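Side-chain contact in dipicolinate synthase, B chain (PDB 3MCU), which probably acts together with its partner subunit DpaA to oxidise dihydrodipicolinate to dipicolinate with NADP during sporulation: residues 77-80 and 81-85. Sequence-based numbering, arbitrary orientation.
Sequences EPLG and PKIPL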
ATOM      1  N   GLU D  77       0.415  -7.658  27.320  1.00 31.86           N
ATOM      2  CA  GLU D  77       1.777  -8.040  26.936  1.00 33.20           C
ATOM      3  C   GLU D  77       2.195  -9.463  27.351  1.00 31.19           C
ATOM      4  O   GLU D  77       2.836 -10.164  26.567  1.00 30.63           O
ATOM      5  CB  GLU D  77       2.794  -6.996  27.413  1.00 35.19           C
ATOM      6  CG  GLU D  77       2.533  -5.602  26.833  1.00 36.57           C
ATOM      7  CD  GLU D  77       3.594  -4.572  27.203  1.00 42.29           C
ATOM      8  OE1 GLU D  77       4.701  -4.964  27.634  1.00 51.14           O
ATOM      9  OE2 GLU D  77       3.324  -3.361  27.055  1.00 43.33           O
ATOM     10  N   PRO D  78       1.835  -9.899  28.572  1.00 30.21           N
ATOM     11  CA  PRO D  78       2.283 -11.226  29.024  1.00 31.15           C
ATOM     12  C   PRO D  78       1.676 -12.363  28.208  1.00 30.72           C
ATOM     13  O   PRO D  78       2.135 -13.497  28.329  1.00 29.96           O
ATOM     14  CB  PRO D  78       1.774 -11.308  30.472  1.00 33.73           C
ATOM     15  CG  PRO D  78       1.425  -9.907  30.858  1.00 36.00           C
ATOM     16  CD  PRO D  78       1.040  -9.203  29.597  1.00 33.71           C
ATOM     17  N   LEU D  79       0.653 -12.061  27.407  1.00 28.61           N
ATOM     18  CA  LEU D  79       0.053 -13.038  26.510  1.00 25.22           C
ATOM     19  C   LEU D  79       1.093 -13.509  25.512  1.00 25.90           C
ATOM     20  O   LEU D  79       0.887 -14.500  24.815  1.00 24.78           O
ATOM     21  CB  LEU D  79      -1.126 -12.416  25.753  1.00 26.02           C
ATOM     22  CG  LEU D  79      -2.561 -12.622  26.235  1.00 27.11           C
ATOM     23  CD1 LEU D  79      -2.624 -12.942  27.720  1.00 30.62           C
ATOM     24  CD2 LEU D  79      -3.471 -11.434  25.877  1.00 26.57           C
ATOM     25  N   GLY D  80       2.205 -12.778  25.431  1.00 24.79           N
ATOM     26  CA  GLY D  80       3.302 -13.147  24.558  1.00 24.32           C
ATOM     27  C   GLY D  80       4.269 -14.138  25.187  1.00 28.39           C
ATOM     28  O   GLY D  80       4.262 -15.319  24.844  1.00 30.01           O
ATOM     29  N   PRO D  81       5.109 -13.669  26.121  1.00 29.50           N
ATOM     30  CA  PRO D  81       6.070 -14.589  26.749  1.00 31.31           C
ATOM     31  C   PRO D  81       5.490 -15.507  27.850  1.00 34.23           C
ATOM     32  O   PRO D  81       5.902 -16.666  27.949  1.00 32.41           O
ATOM     33  CB  PRO D  81       7.125 -13.649  27.337  1.00 28.50           C
ATOM     34  CG  PRO D  81       6.394 -12.366  27.578  1.00 30.12           C
ATOM     35  CD  PRO D  81       5.338 -12.261  26.503  1.00 28.17           C
ATOM     36  N   LYS D  82       4.556 -15.016  28.657  1.00 33.74           N
ATOM     37  CA  LYS D  82       4.184 -15.749  29.869  1.00 34.05           C
ATOM     38  C   LYS D  82       3.031 -16.729  29.721  1.00 33.10           C
ATOM     39  O   LYS D  82       3.198 -17.907  30.031  1.00 36.10           O
ATOM     40  CB  LYS D  82       3.955 -14.794  31.039  1.00 35.87           C
ATOM     41  CG  LYS D  82       5.091 -13.803  31.184  1.00 39.85           C
ATOM     42  CD  LYS D  82       5.378 -13.409  32.622  1.00 42.49           C
ATOM     43  CE  LYS D  82       6.691 -12.625  32.681  1.00 43.75           C
ATOM     44  NZ  LYS D  82       7.135 -12.336  34.082  1.00 53.81           N
ATOM     45  N   ILE D  83       1.878 -16.251  29.257  1.00 33.41           N
ATOM     46  CA  ILE D  83       0.707 -17.105  29.093  1.00 30.46           C
ATOM     47  C   ILE D  83       0.235 -17.196  27.643  1.00 28.33           C
ATOM     48  O   ILE D  83      -0.789 -16.640  27.275  1.00 27.33           O
ATOM     49  CB  ILE D  83      -0.461 -16.621  29.973  1.00 35.04           C
ATOM     50  CG1 ILE D  83      -0.245 -15.169  30.397  1.00 31.27           C
ATOM     51  CG2 ILE D  83      -0.607 -17.504  31.221  1.00 34.36           C
ATOM     52  CD1 ILE D  83      -1.552 -14.498  30.888  1.00 33.01           C
ATOM     53  N   PRO D  84       0.979 -17.923  26.809  1.00 30.55           N
ATOM     54  CA  PRO D  84       0.666 -17.879  25.375  1.00 27.54           C
ATOM     55  C   PRO D  84      -0.646 -18.555  25.014  1.00 26.01           C
ATOM     56  O   PRO D  84      -0.927 -19.667  25.458  1.00 29.47           O
ATOM     57  CB  PRO D  84       1.845 -18.620  24.735  1.00 25.34           C
ATOM     58  CG  PRO D  84       2.417 -19.457  25.833  1.00 29.44           C
ATOM     59  CD  PRO D  84       2.180 -18.722  27.106  1.00 29.48           C
ATOM     60  N   LEU D  85      -1.446 -17.878  24.206  1.00 24.41           N
ATOM     61  CA  LEU D  85      -2.715 -18.427  23.769  1.00 23.41           C
ATOM     62  C   LEU D  85      -2.460 -19.382  22.634  1.00 22.01           C
ATOM     63  O   LEU D  85      -1.520 -19.202  21.852  1.00 24.06           O
ATOM     64  CB  LEU D  85      -3.657 -17.313  23.290  1.00 20.93           C
ATOM     65  CG  LEU D  85      -3.871 -16.150  24.250  1.00 23.81           C
ATOM     66  CD1 LEU D  85      -4.535 -14.933  23.535  1.00 21.51           C
ATOM     67  CD2 LEU D  85      -4.692 -16.620  25.431  1.00 21.50           C
TER
HETATM   68  O   HOH W   1      -0.792 -15.275  22.675  1.00 24.87           O
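Leu79 meets Ile83 through its CD1 branch, which lies 3.7 Å from Ile83 CD1, while Leu79 CG rests 4.1 Å from Leu85 CD1; both pairs of side chains slant across each other. Leu85 is brought to this spot by a chi1 of -52°, with CG anti to the carbonyl carbon. This is the tight side: Leu79 and Leu85 are buried, and both also touch helix 109-118. The backbone turns on Pro78 O, which takes two N-H groups from opposite faces of its carbonyl plane. Lys82 N lies 2.9 Å from Pro78 O, its N-H...O angle bent to 135°. Ile83 N, 2.9 Å from Pro78 O, is straighter at 165°. The 3-10 turn 77-79 is thereby closed onto the return limb of the beta-alpha-beta crossover from strand 35-40, through helices 57-65 and 73-76, to strand 87-94, which passes strand 7-12 in the Rossmann-like sheet. Next along the chain, Leu79 O receives a CA-H...O contact from Pro84 CA at 3.4 Å, and a water donates to the same oxygen while accepting from Leu85 N. The opposite character appears at Pro81 and Lys82, both exposed: Lys82 CB lies 3.5 Å from Pro78 O, the nearest approach of its side chain, and the chain, bent at chi2, carries NZ away from the turn.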